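Deoxyhypusine hydroxylase (PDB 4D50) catalyses hydroxylation of the deoxyhypusine residue of eIF5A to hypusine, the second step of eIF5A hypusination, using two iron ions per subunit. Local coordinates at residues A[92-97]-A[207-212]; A[110-115]-A[125-130]; A[158-161]-A[165-168]; A[202-207]-A[227-232]; A[233-238]-A[264-269]. One frame throughout, in Å; residues are numbered along the deposited sequence.

Following the chain from the N terminus, contact 1 opens at 92-97 and closes at 207-212, joining the two HEAT-repeat parts of the protein across one iron. Contacts 2 and 3 nest inside that long loop: the first is the packing of helix 109-115 on the following helix 121-140, beside the iron-bearing helix 90-103, the second a surface loop leading into helix 163-171. Contact 4 opens at 202-207 before contact 1 has closed, so the two cross and share Ser-207. Contact 5 follows contacts 1 to 4 in series and uses the far end of helix 227-235, which also serves contact 4. Contacts 1 and 2 touch through Thr-126 with His-94 and Glu-125 with Ser-207.

Contact 1: A[92-97]-A[207-212]; sequences VRHEAG and SALFRH. With FE (Fe (III) ion), chain C; PER (peroxide ion), chain E.
His-94 is the first residue of helix 90-103 here to meet helix 208-221. Its NE2 binds the iron(III) ion at 2.2 Å, while CD1 of Leu-209 lies over one face of the ring, 3.7 Å from the centroid and 23° off the normal, a CH-pi contact placed toward the ND1 side. That ND1 is hydrogen-bonded to Thr-126 OG1 of helix 121-140; metal and hydrogen bond thus hold the ring at its two nitrogens, while the methyl packs on its face. Glu-95 comes next. Its chain bends at chi2 (66°), which carries the carboxylate round to the same metal, where OE1 binds iron at 2.1 Å. The other oxygen, OE2, lies 2.9 Å from iron-bound water 1, probably as acceptor.

From the second helix, His-212 supplies the third protein ligand, with NE2 2.3 Å from iron. Its ring stands almost perpendicular to that of His-94, at 88°, an oblique meeting in which the two NE2 atoms are near each other because they share the metal. The far nitrogen, ND1, donates to Leu-209 O at 2.7 Å, on a carbonyl lone pair and within the plane of the ring, which fixes the imidazole's rotation.

Peroxide O1, 2.2 Å from the iron, and two waters complete six ligands in an octahedral arrangement: His-212 opposite Glu-95, His-94 opposite water 2, peroxide opposite water 1. The second iron is held by His-61, His-245 and Glu-246. With peroxide bound, the site is that of the peroxo-diiron(III) intermediate, and two separate HEAT-like repeats each contribute ligands to one oxygen-activating metal.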
# COMPACT_ATOMS: atom_id res chain seq x y z
N VAL A 92 -4.87 -3.24 -8.63
CA VAL A 92 -5.33 -4.33 -7.85
C VAL A 92 -4.35 -5.52 -8.04
O VAL A 92 -3.97 -6.19 -7.07
CB VAL A 92 -6.78 -4.70 -8.22
CG1 VAL A 92 -7.15 -5.95 -7.53
CG2 VAL A 92 -7.73 -3.58 -7.74
N ARG A 93 -3.96 -5.79 -9.28
CA ARG A 93 -3.10 -6.92 -9.57
C ARG A 93 -1.74 -6.65 -8.98
O ARG A 93 -1.12 -7.58 -8.43
CB ARG A 93 -3.02 -7.20 -11.12
CG ARG A 93 -4.39 -7.59 -11.74
CD ARG A 93 -4.28 -7.81 -13.26
NE ARG A 93 -3.29 -8.86 -13.47
CZ ARG A 93 -2.33 -8.93 -14.38
NH1 ARG A 93 -2.19 -8.01 -15.33
NH2 ARG A 93 -1.48 -9.95 -14.33
N HIS A 94 -1.26 -5.41 -9.07
CA HIS A 94 0.03 -5.04 -8.47
C HIS A 94 -0.03 -5.34 -6.98
O HIS A 94 0.90 -6.03 -6.42
CB HIS A 94 0.43 -3.56 -8.71
CG HIS A 94 0.77 -2.83 -7.48
ND1 HIS A 94 1.95 -3.02 -6.79
CD2 HIS A 94 0.06 -1.92 -6.79
CE1 HIS A 94 1.93 -2.27 -5.70
NE2 HIS A 94 0.80 -1.58 -5.69
N GLU A 95 -1.10 -4.91 -6.34
CA GLU A 95 -1.19 -5.05 -4.89
C GLU A 95 -1.18 -6.53 -4.47
O GLU A 95 -0.63 -6.89 -3.44
CB GLU A 95 -2.41 -4.31 -4.29
CG GLU A 95 -2.18 -3.81 -2.89
CD GLU A 95 -1.12 -2.73 -2.80
OE1 GLU A 95 -1.15 -1.70 -3.56
OE2 GLU A 95 -0.14 -2.93 -2.02
N ALA A 96 -1.83 -7.35 -5.26
CA ALA A 96 -1.88 -8.84 -4.97
C ALA A 96 -0.42 -9.40 -5.15
O ALA A 96 -0.02 -10.24 -4.32
CB ALA A 96 -2.86 -9.60 -5.89
N GLY A 97 0.33 -9.01 -6.20
CA GLY A 97 1.70 -9.47 -6.32
C GLY A 97 2.59 -9.05 -5.18
O GLY A 97 3.36 -9.83 -4.63
N SER A 207 9.08 5.06 -12.67
CA SER A 207 7.82 4.55 -13.15
C SER A 207 6.70 5.01 -12.23
O SER A 207 6.94 5.51 -11.13
CB SER A 207 7.89 3.02 -13.13
OG SER A 207 7.99 2.50 -11.80
N ALA A 208 5.46 4.76 -12.67
CA ALA A 208 4.30 5.02 -11.84
C ALA A 208 4.33 4.21 -10.54
O ALA A 208 4.06 4.74 -9.48
CB ALA A 208 3.01 4.71 -12.63
N LEU A 209 4.75 2.93 -10.58
CA LEU A 209 4.88 2.14 -9.34
C LEU A 209 5.80 2.84 -8.35
O LEU A 209 5.42 3.05 -7.17
CB LEU A 209 5.43 0.74 -9.63
CG LEU A 209 5.16 -0.26 -8.53
CD1 LEU A 209 3.72 -0.66 -8.45
CD2 LEU A 209 6.04 -1.48 -8.69
N PHE A 210 6.99 3.22 -8.82
CA PHE A 210 7.96 3.97 -8.01
C PHE A 210 7.39 5.22 -7.38
O PHE A 210 7.52 5.40 -6.14
CB PHE A 210 9.17 4.35 -8.88
CG PHE A 210 10.23 5.20 -8.18
CD1 PHE A 210 10.13 6.60 -8.17
CD2 PHE A 210 11.32 4.64 -7.56
CE1 PHE A 210 11.10 7.38 -7.62
CE2 PHE A 210 12.26 5.45 -6.88
CZ PHE A 210 12.15 6.80 -6.94
N ARG A 211 6.72 6.05 -8.17
CA ARG A 211 6.14 7.30 -7.65
C ARG A 211 5.08 7.01 -6.59
O ARG A 211 4.92 7.73 -5.60
CB ARG A 211 5.51 8.12 -8.77
CG ARG A 211 6.62 8.74 -9.61
CD ARG A 211 6.12 9.85 -10.54
NE ARG A 211 5.04 9.46 -11.38
CZ ARG A 211 5.15 8.83 -12.57
NH1 ARG A 211 6.35 8.42 -13.01
NH2 ARG A 211 4.04 8.58 -13.31
N HIS A 212 4.28 6.01 -6.83
CA HIS A 212 3.24 5.69 -5.88
C HIS A 212 3.83 5.28 -4.56
O HIS A 212 3.31 5.62 -3.52
CB HIS A 212 2.24 4.68 -6.53
CG HIS A 212 2.10 3.34 -5.89
ND1 HIS A 212 3.05 2.35 -6.04
CD2 HIS A 212 1.05 2.74 -5.28
CE1 HIS A 212 2.67 1.29 -5.38
NE2 HIS A 212 1.44 1.47 -4.96
FE FE C . 0.02 -0.12 -4.19
O1 PER E . -1.68 0.84 -5.25
O2 PER E . -2.24 2.28 -5.28
O HOH W 1 1.60 -0.71 -2.80
O HOH W 2 -0.81 0.93 -2.51

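Contact 2: A[110-115]-A[125-130]; sequences EILKQY and ETCQLA
Leu-112 and Cys-127 face each other with matching first torsions: CG of the leucine (chi1 -62°) and SG of the cysteine (chi1 -66°) both stand opposite their own carbonyl carbons. This sends the leucine's branched end across toward helix 121-140 and lays the sulfur alongside helix 109-115. The two methyls of Leu-112 then divide the work. CD2 meets Cys-127 SG at 4.0 Å, and CD1 rests against CB of Ala-130, one turn further on, at 3.9 Å.

Cys-127 fits close to the opposing backbone. Its CB sits 3.4 Å from Leu-112 O, a carbonyl that is also hydrogen-bonded to Ser-116 OG, and its SG packs against CB of Tyr-115 at 3.7 Å. Of the tyrosine's side chain it is CB that meets the sulfur, and its backbone carbonyl lies close by; the ring leads off the other way and its OH is hydrogen-bonded to Gln-84 NE2.

With small residues at 127 and 130, the backbones come near: the CA atoms of Leu-112 and Cys-127 are 5.2 Å apart, and the two axes, at 140° to one another, approach to 8.0 Å. Helix 109-115, in HEAT-like repeat 2, packs roughly antiparallel against helix 121-140, the next along the chain, as successive helices do in an alpha solenoid. Beyond it, Leu-112 continues onto Val-131 and Leu-134, Ile-111 and Tyr-115 lean on helix 76-84, Glu-125 and Leu-129 meet helix 177-190, and both, with Thr-126, touch Leu-209 of helix 208-221.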
# COMPACT_ATOMS: atom_id res chain seq x y z
N GLU A 110 7.78 -19.08 -7.94
CA GLU A 110 7.74 -19.42 -9.35
C GLU A 110 6.70 -18.56 -10.08
O GLU A 110 6.98 -18.03 -11.18
CB GLU A 110 7.56 -20.95 -9.58
CG GLU A 110 8.89 -21.76 -9.52
CD GLU A 110 10.11 -21.07 -10.23
OE1 GLU A 110 10.12 -20.90 -11.48
OE2 GLU A 110 11.07 -20.66 -9.52
N ILE A 111 5.55 -18.39 -9.47
CA ILE A 111 4.53 -17.48 -10.02
C ILE A 111 5.02 -16.03 -10.07
O ILE A 111 4.74 -15.32 -11.03
CB ILE A 111 3.17 -17.61 -9.31
CG1 ILE A 111 2.14 -16.77 -10.05
CG2 ILE A 111 3.17 -17.12 -7.87
CD1 ILE A 111 0.77 -17.43 -10.10
N LEU A 112 5.69 -15.57 -9.00
CA LEU A 112 6.25 -14.21 -9.06
C LEU A 112 7.29 -14.03 -10.15
O LEU A 112 7.34 -13.03 -10.80
CB LEU A 112 6.78 -13.76 -7.71
CG LEU A 112 5.71 -13.68 -6.63
CD1 LEU A 112 6.33 -13.44 -5.31
CD2 LEU A 112 4.64 -12.65 -6.87
N LYS A 113 8.16 -15.01 -10.36
CA LYS A 113 9.06 -14.94 -11.50
C LYS A 113 8.31 -14.90 -12.86
O LYS A 113 8.73 -14.17 -13.78
CB LYS A 113 10.02 -16.16 -11.50
CG LYS A 113 11.07 -16.01 -10.41
CD LYS A 113 11.83 -17.34 -10.24
CE LYS A 113 13.22 -17.04 -9.71
NZ LYS A 113 13.93 -18.17 -9.05
N GLN A 114 7.26 -15.70 -12.99
CA GLN A 114 6.44 -15.75 -14.21
C GLN A 114 5.87 -14.33 -14.50
O GLN A 114 5.99 -13.82 -15.58
CB GLN A 114 5.29 -16.75 -13.99
CG GLN A 114 4.25 -16.91 -15.09
CD GLN A 114 3.13 -17.91 -14.75
OE1 GLN A 114 2.92 -18.28 -13.58
NE2 GLN A 114 2.41 -18.36 -15.78
N TYR A 115 5.31 -13.72 -13.48
CA TYR A 115 4.58 -12.47 -13.64
C TYR A 115 5.51 -11.29 -13.64
O TYR A 115 5.06 -10.18 -13.85
CB TYR A 115 3.40 -12.33 -12.67
CG TYR A 115 2.21 -13.09 -13.14
CD1 TYR A 115 2.09 -14.46 -12.88
CD2 TYR A 115 1.18 -12.49 -13.79
CE1 TYR A 115 1.02 -15.18 -13.36
CE2 TYR A 115 0.09 -13.19 -14.25
CZ TYR A 115 0.03 -14.54 -14.04
OH TYR A 115 -1.05 -15.25 -14.55
N GLU A 125 6.85 -4.95 -12.69
CA GLU A 125 7.72 -4.34 -11.70
C GLU A 125 7.50 -4.80 -10.27
O GLU A 125 8.49 -5.06 -9.56
CB GLU A 125 7.67 -2.81 -11.77
CG GLU A 125 8.26 -2.29 -13.06
CD GLU A 125 8.39 -0.76 -13.11
OE1 GLU A 125 7.61 -0.08 -12.44
OE2 GLU A 125 9.18 -0.24 -13.91
N THR A 126 6.25 -4.85 -9.87
CA THR A 126 5.89 -5.33 -8.52
C THR A 126 6.45 -6.76 -8.32
O THR A 126 7.04 -7.03 -7.26
CB THR A 126 4.37 -5.45 -8.38
OG1 THR A 126 3.84 -4.11 -8.43
CG2 THR A 126 3.98 -6.15 -7.12
N CYS A 127 6.34 -7.63 -9.33
CA CYS A 127 6.70 -9.03 -9.13
C CYS A 127 8.23 -9.14 -9.18
O CYS A 127 8.85 -9.99 -8.47
CB CYS A 127 5.99 -10.00 -10.16
SG CYS A 127 4.23 -10.03 -9.93
N GLN A 128 8.90 -8.25 -9.92
CA GLN A 128 10.36 -8.23 -9.88
C GLN A 128 10.85 -7.90 -8.51
O GLN A 128 11.80 -8.52 -8.00
CB GLN A 128 10.89 -7.26 -10.92
CG GLN A 128 10.64 -7.76 -12.35
CD GLN A 128 10.78 -6.65 -13.35
OE1 GLN A 128 11.53 -5.69 -13.11
NE2 GLN A 128 10.03 -6.69 -14.39
N LEU A 129 10.22 -6.93 -7.89
CA LEU A 129 10.57 -6.51 -6.53
C LEU A 129 10.33 -7.61 -5.54
O LEU A 129 11.17 -7.83 -4.65
CB LEU A 129 9.78 -5.24 -6.13
CG LEU A 129 10.23 -3.99 -6.83
CD1 LEU A 129 9.23 -2.85 -6.57
CD2 LEU A 129 11.60 -3.53 -6.41
N ALA A 130 9.24 -8.36 -5.73
CA ALA A 130 8.85 -9.34 -4.73
C ALA A 130 9.83 -10.54 -4.82
O ALA A 130 10.13 -11.12 -3.82
CB ALA A 130 7.40 -9.67 -4.85

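Contact 3: A[158-161]-A[165-168]; sequences AEER and RLRE
Glu-160 reaches over the start of helix 163-171, and each of its atoms finds something there. CB lies 3.9 Å from Leu-166 CD2. CG swings out on the side away from the backbone N (chi1 171°) and packs 3.8 Å from Arg-165 CB, after which the chain bends at chi2 and crosses the extended arginine side chain at about a right angle. OE1 comes against the aliphatic part, 3.1 Å from Arg-165 CD. OE2 forms the salt bridge, a weak one of 3.4 Å to Arg-165 NH1, with the two charged planes 28° apart; its stronger partner is the backbone N of Asp-162.

The loop 158-161 ends the connection from helix 121-140 to helix 163-171 and folds back on the helix it leads into. Asp-162, right before that helix, accepts through OD2 from Arg-165 N in its first turn. An alanine in place of Glu-160 would keep the contact at CB but is likely to leave the guanidinium without this counter-charge and the N-H of Asp-162 without its carboxylate acceptor. Beneath the charged pair, Leu-166 wedges its CD2 3.4 Å from Glu-160 O and 4.0 Å from Ala-158 CB, and both apolar side chains continue onto Ala-186 of helix 177-190.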
# COMPACT_ATOMS: atom_id res chain seq x y z
N ALA A 158 18.01 0.27 2.97
CA ALA A 158 19.45 0.34 2.63
C ALA A 158 20.26 0.53 3.91
O ALA A 158 19.76 1.10 4.88
CB ALA A 158 19.75 1.43 1.63
N GLU A 159 21.48 -0.05 3.96
CA GLU A 159 22.34 0.16 5.09
C GLU A 159 22.97 1.61 5.20
O GLU A 159 23.21 2.11 6.30
CB GLU A 159 23.46 -0.90 5.11
CG GLU A 159 22.96 -2.30 5.52
CD GLU A 159 22.51 -2.40 6.95
OE1 GLU A 159 22.90 -1.62 7.79
OE2 GLU A 159 21.71 -3.31 7.28
N GLU A 160 23.10 2.27 4.10
CA GLU A 160 23.64 3.61 4.05
C GLU A 160 22.78 4.56 4.93
O GLU A 160 21.55 4.53 4.83
CB GLU A 160 23.72 4.09 2.60
CG GLU A 160 24.06 5.55 2.38
CD GLU A 160 25.46 5.91 2.86
OE1 GLU A 160 26.40 5.51 2.18
OE2 GLU A 160 25.61 6.53 3.94
N ARG A 161 23.43 5.37 5.77
CA ARG A 161 22.70 6.28 6.68
C ARG A 161 22.76 7.74 6.29
O ARG A 161 21.88 8.56 6.71
CB ARG A 161 23.19 6.11 8.10
CG ARG A 161 22.84 4.73 8.65
CD ARG A 161 23.48 4.58 10.01
NE ARG A 161 23.36 3.19 10.50
CZ ARG A 161 24.06 2.68 11.50
NH1 ARG A 161 24.97 3.42 12.14
NH2 ARG A 161 23.85 1.42 11.87
N ARG A 165 23.65 10.69 0.24
CA ARG A 165 23.94 9.46 -0.50
C ARG A 165 22.69 8.56 -0.79
O ARG A 165 22.57 8.00 -1.88
CB ARG A 165 24.95 8.62 0.28
CG ARG A 165 26.35 9.24 0.35
CD ARG A 165 27.32 8.23 0.96
NE ARG A 165 28.61 8.77 1.44
CZ ARG A 165 28.92 9.03 2.72
NH1 ARG A 165 28.05 8.88 3.72
NH2 ARG A 165 30.14 9.49 3.02
N LEU A 166 21.78 8.50 0.16
CA LEU A 166 20.47 7.83 -0.08
C LEU A 166 19.65 8.52 -1.19
O LEU A 166 19.02 7.86 -2.06
CB LEU A 166 19.65 7.77 1.21
CG LEU A 166 20.21 6.86 2.31
CD1 LEU A 166 19.51 7.06 3.61
CD2 LEU A 166 20.14 5.40 1.88
N ARG A 167 19.67 9.84 -1.18
CA ARG A 167 18.93 10.63 -2.18
C ARG A 167 19.51 10.33 -3.55
O ARG A 167 18.82 10.12 -4.50
CB ARG A 167 19.02 12.11 -1.86
CG ARG A 167 18.46 13.01 -2.94
CD ARG A 167 18.85 14.46 -2.62
NE ARG A 167 18.52 15.26 -3.79
CZ ARG A 167 19.22 15.28 -4.93
NH1 ARG A 167 20.33 14.55 -5.12
NH2 ARG A 167 18.78 16.04 -5.93
N GLU A 168 20.83 10.25 -3.62
CA GLU A 168 21.39 9.94 -4.93
C GLU A 168 20.96 8.62 -5.47
O GLU A 168 20.64 8.49 -6.67
CB GLU A 168 22.93 10.00 -4.88
CG GLU A 168 23.47 11.40 -4.72
CD GLU A 168 25.00 11.43 -4.85
OE1 GLU A 168 25.61 10.34 -5.04
OE2 GLU A 168 25.60 12.54 -4.69

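Contact 4: A[202-207]-A[227-232]; sequences GLHCGS and VPQLAA
The tail of HEAT-like repeat 3 meets helix 227-235 of repeat 4 where Leu-203 and His-204, in a short 3-10 segment, approach Gln-229 and Leu-230. Leu-203 carries the apolar half. Its CG stands opposite its own carbonyl carbon (chi1 -64°), and from there the branch extends across to helix 227-235. Leu-203 CD1 lies 4.0 Å from the backbone oxygen Gln-229 O, and Leu-203 CD1 is also 4.3 Å from Gln-229 CB. The same methyl just reaches Leu-230 CD2, at 4.4 Å. Leu-230 leaves its backbone heading away from 202-207, and only the far end of its side chain swings back to meet the leucine opposite.

This is the link between successive repeats of an alpha solenoid, and the two leucines share a floor. Both rest on Leu-218 of helix 208-221, the helix that follows the loop; Leu-203 also lies on Val-214, and Leu-230 is backed by Cys-247, Ala-250, Leu-251 and Ile-254 of helix 241-254. The iron ligands are one layer further in: the side chain of Leu-203 is about 7 Å from that of His-212, and the side chain of Leu-230 about 7 Å from that of Glu-246, nearest atoms in each case.

At the outer rim, the polar ends of Gln-229 and His-204 lie near each other, but their modelled meeting is doubtful, and no particular bond can be read from it. Beyond the 3-10 segment the chain runs on through the loop to Ser-207, the N-cap of helix 208-221.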
# COMPACT_ATOMS: atom_id res chain seq x y z
N GLY A 202 11.36 12.20 -5.64
CA GLY A 202 10.97 11.03 -6.40
C GLY A 202 9.60 11.08 -7.05
O GLY A 202 9.27 10.24 -7.89
N LEU A 203 8.78 12.07 -6.71
CA LEU A 203 7.51 12.22 -7.35
C LEU A 203 7.65 12.75 -8.79
O LEU A 203 6.68 12.78 -9.51
CB LEU A 203 6.56 13.15 -6.58
CG LEU A 203 6.18 12.60 -5.22
CD1 LEU A 203 5.58 13.67 -4.35
CD2 LEU A 203 5.31 11.43 -5.42
N HIS A 204 8.87 13.03 -9.18
CA HIS A 204 9.19 13.55 -10.55
C HIS A 204 10.01 12.55 -11.37
O HIS A 204 10.45 12.84 -12.48
CB HIS A 204 9.89 14.89 -10.40
CG HIS A 204 9.03 15.91 -9.77
ND1 HIS A 204 9.11 16.25 -8.44
CD2 HIS A 204 7.96 16.56 -10.27
CE1 HIS A 204 8.14 17.12 -8.15
NE2 HIS A 204 7.42 17.30 -9.23
N CYS A 205 10.17 11.32 -10.92
CA CYS A 205 10.97 10.38 -11.70
C CYS A 205 10.43 8.98 -11.60
O CYS A 205 9.31 8.75 -11.11
CB CYS A 205 12.45 10.49 -11.36
SG CYS A 205 12.89 10.00 -9.69
N GLY A 206 11.19 8.03 -12.12
CA GLY A 206 10.79 6.62 -12.19
C GLY A 206 9.46 6.30 -12.83
O GLY A 206 8.82 7.12 -13.44
N SER A 207 9.08 5.06 -12.67
CA SER A 207 7.82 4.55 -13.15
C SER A 207 6.70 5.01 -12.23
O SER A 207 6.94 5.51 -11.13
CB SER A 207 7.89 3.02 -13.13
OG SER A 207 7.99 2.50 -11.80
N VAL A 227 4.05 18.18 2.13
CA VAL A 227 2.64 18.48 1.79
C VAL A 227 2.48 19.18 0.43
O VAL A 227 1.68 18.75 -0.35
CB VAL A 227 1.90 19.20 2.93
CG1 VAL A 227 0.57 19.81 2.47
CG2 VAL A 227 1.69 18.26 4.09
N PRO A 228 3.22 20.29 0.17
CA PRO A 228 3.10 20.99 -1.06
C PRO A 228 3.30 20.10 -2.24
O PRO A 228 2.56 20.19 -3.17
CB PRO A 228 4.19 22.09 -0.98
CG PRO A 228 4.39 22.30 0.47
CD PRO A 228 4.07 21.01 1.14
N GLN A 229 4.33 19.24 -2.21
CA GLN A 229 4.60 18.35 -3.31
C GLN A 229 3.55 17.27 -3.44
O GLN A 229 3.19 16.91 -4.55
CB GLN A 229 6.01 17.80 -3.17
CG GLN A 229 7.05 18.89 -3.54
CD GLN A 229 7.25 18.95 -5.05
OE1 GLN A 229 7.55 17.94 -5.68
NE2 GLN A 229 7.10 20.14 -5.62
N LEU A 230 3.06 16.76 -2.32
CA LEU A 230 1.96 15.75 -2.34
C LEU A 230 0.67 16.32 -2.89
O LEU A 230 0.03 15.72 -3.75
CB LEU A 230 1.69 15.25 -0.97
CG LEU A 230 2.75 14.26 -0.38
CD1 LEU A 230 2.50 14.06 1.10
CD2 LEU A 230 2.72 12.95 -1.10
N ALA A 231 0.39 17.53 -2.48
CA ALA A 231 -0.79 18.27 -3.02
C ALA A 231 -0.67 18.63 -4.50
O ALA A 231 -1.63 18.48 -5.28
CB ALA A 231 -1.08 19.48 -2.21
N ALA A 232 0.51 19.06 -4.93
CA ALA A 232 0.80 19.30 -6.37
C ALA A 232 0.65 18.05 -7.22
O ALA A 232 0.18 18.08 -8.32
CB ALA A 232 2.19 19.83 -6.53

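Contact 5: A[233-238]-A[264-269]; sequences ALARCT and QAHADD. With GAI (guanidine), chain H.
Leu-234 and His-266 carry this contact, the leucine lying over one face of the imidazole. Its CG sits 4.1 Å from the ring centroid and 25° off the normal, a CH-pi contact displaced toward the rim, and CD2 touches the same ring. The leucine's CG is turned to the side opposite its own backbone N (chi1 176°), and its chain and that of the histidine run past each other in opposite directions. Ala-235 completes the first shell: its CA and CB lie against the outer end of the imidazole, obliquely to the ring.

Replacing His-266 by an alanine would remove the whole ring, and would probably open a gap beside Leu-234 and Ala-235.

One shell out, the histidine begins a type I beta turn that ends at Asp-269, with Asp-269 N bonded to His-266 O at 3.0 Å, which probably helps hold it in place. Arg-244 ties the two sides together, since its NH2 makes a salt bridge with Asp-269 OD1 and a hydrogen bond with Leu-234 O. The other carboxylate oxygen, OD2, is taken by the backbone N of Glu-271. Further along 233-238, a bound guanidine donates from N3 to Thr-238 O at 2.6 Å, in a pocket shared with Glu-239, Asn-240 and Pro-241.

In the fold, these are the trailing ends of HEAT-like repeats 4 and 5, where helices 227-235 and 257-265 run out. Leu-234 reaches inward to Ala-248 and Leu-251 of helix 241-254 and to Val-274 of helix 272-289, which also meets His-266 through Cys-278.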
# COMPACT_ATOMS: atom_id res chain seq x y z
N ALA A 233 1.19 16.93 -6.75
CA ALA A 233 1.01 15.63 -7.47
C ALA A 233 -0.49 15.30 -7.59
O ALA A 233 -0.93 14.84 -8.61
CB ALA A 233 1.81 14.50 -6.83
N LEU A 234 -1.20 15.37 -6.47
CA LEU A 234 -2.68 15.15 -6.43
C LEU A 234 -3.38 16.03 -7.47
O LEU A 234 -4.22 15.54 -8.23
CB LEU A 234 -3.23 15.30 -5.01
CG LEU A 234 -4.78 15.17 -4.95
CD1 LEU A 234 -5.36 13.84 -5.43
CD2 LEU A 234 -5.21 15.41 -3.56
N ALA A 235 -2.90 17.26 -7.59
CA ALA A 235 -3.50 18.22 -8.48
C ALA A 235 -3.18 18.01 -9.94
O ALA A 235 -3.89 18.55 -10.77
CB ALA A 235 -3.18 19.65 -8.03
N ARG A 236 -2.16 17.21 -10.25
CA ARG A 236 -1.72 17.01 -11.67
C ARG A 236 -2.61 15.99 -12.37
O ARG A 236 -2.50 14.79 -12.16
CB ARG A 236 -0.22 16.64 -11.79
CG ARG A 236 0.73 17.81 -11.62
CD ARG A 236 2.17 17.61 -12.11
NE ARG A 236 2.83 16.68 -11.20
CZ ARG A 236 3.39 16.99 -10.04
NH1 ARG A 236 3.42 18.24 -9.61
NH2 ARG A 236 3.96 16.02 -9.30
N CYS A 237 -3.54 16.49 -13.17
CA CYS A 237 -4.50 15.61 -13.90
C CYS A 237 -3.79 14.66 -14.87
O CYS A 237 -4.37 13.66 -15.20
CB CYS A 237 -5.57 16.41 -14.71
SG CYS A 237 -4.94 17.40 -16.16
N THR A 238 -2.57 14.97 -15.31
CA THR A 238 -1.79 14.09 -16.16
C THR A 238 -1.13 12.92 -15.40
O THR A 238 -0.73 11.89 -16.00
CB THR A 238 -0.66 14.83 -16.90
OG1 THR A 238 0.13 15.64 -15.99
CG2 THR A 238 -1.21 15.81 -17.99
N GLN A 264 -10.42 18.16 -0.31
CA GLN A 264 -11.79 18.63 -0.65
C GLN A 264 -11.77 19.10 -2.08
O GLN A 264 -12.74 18.93 -2.80
CB GLN A 264 -12.23 19.77 0.28
CG GLN A 264 -13.55 20.47 -0.04
CD GLN A 264 -14.70 19.50 -0.03
OE1 GLN A 264 -15.71 19.69 -0.74
NE2 GLN A 264 -14.58 18.45 0.77
N ALA A 265 -10.69 19.75 -2.50
CA ALA A 265 -10.59 20.25 -3.87
C ALA A 265 -10.79 19.15 -4.88
O ALA A 265 -11.23 19.40 -5.99
CB ALA A 265 -9.25 20.97 -4.11
N HIS A 266 -10.42 17.91 -4.54
CA HIS A 266 -10.44 16.82 -5.53
C HIS A 266 -11.56 15.83 -5.22
O HIS A 266 -11.65 14.79 -5.85
CB HIS A 266 -9.02 16.15 -5.59
CG HIS A 266 -7.99 17.08 -6.13
ND1 HIS A 266 -7.80 17.27 -7.48
CD2 HIS A 266 -7.21 18.01 -5.51
CE1 HIS A 266 -6.96 18.27 -7.67
NE2 HIS A 266 -6.54 18.69 -6.50
N ALA A 267 -12.45 16.14 -4.29
CA ALA A 267 -13.49 15.16 -3.92
C ALA A 267 -14.50 14.85 -5.04
O ALA A 267 -15.17 13.81 -4.97
CB ALA A 267 -14.22 15.63 -2.67
N ASP A 268 -14.55 15.69 -6.09
CA ASP A 268 -15.36 15.41 -7.29
C ASP A 268 -14.53 15.08 -8.54
O ASP A 268 -14.99 15.14 -9.69
CB ASP A 268 -16.32 16.58 -7.59
CG ASP A 268 -17.70 16.42 -7.01
OD1 ASP A 268 -18.01 15.35 -6.45
OD2 ASP A 268 -18.49 17.38 -7.18
N ASP A 269 -13.28 14.63 -8.33
CA ASP A 269 -12.38 14.29 -9.43
C ASP A 269 -13.02 13.26 -10.34
O ASP A 269 -13.72 12.39 -9.91
CB ASP A 269 -11.05 13.69 -8.88
CG ASP A 269 -9.95 13.74 -9.87
OD1 ASP A 269 -9.38 14.87 -10.08
OD2 ASP A 269 -9.64 12.70 -10.52
C GAI H . -1.70 8.77 -16.84
N1 GAI H . -2.40 7.74 -16.89
N2 GAI H . -0.38 8.61 -16.73
N3 GAI H . -2.25 9.99 -16.85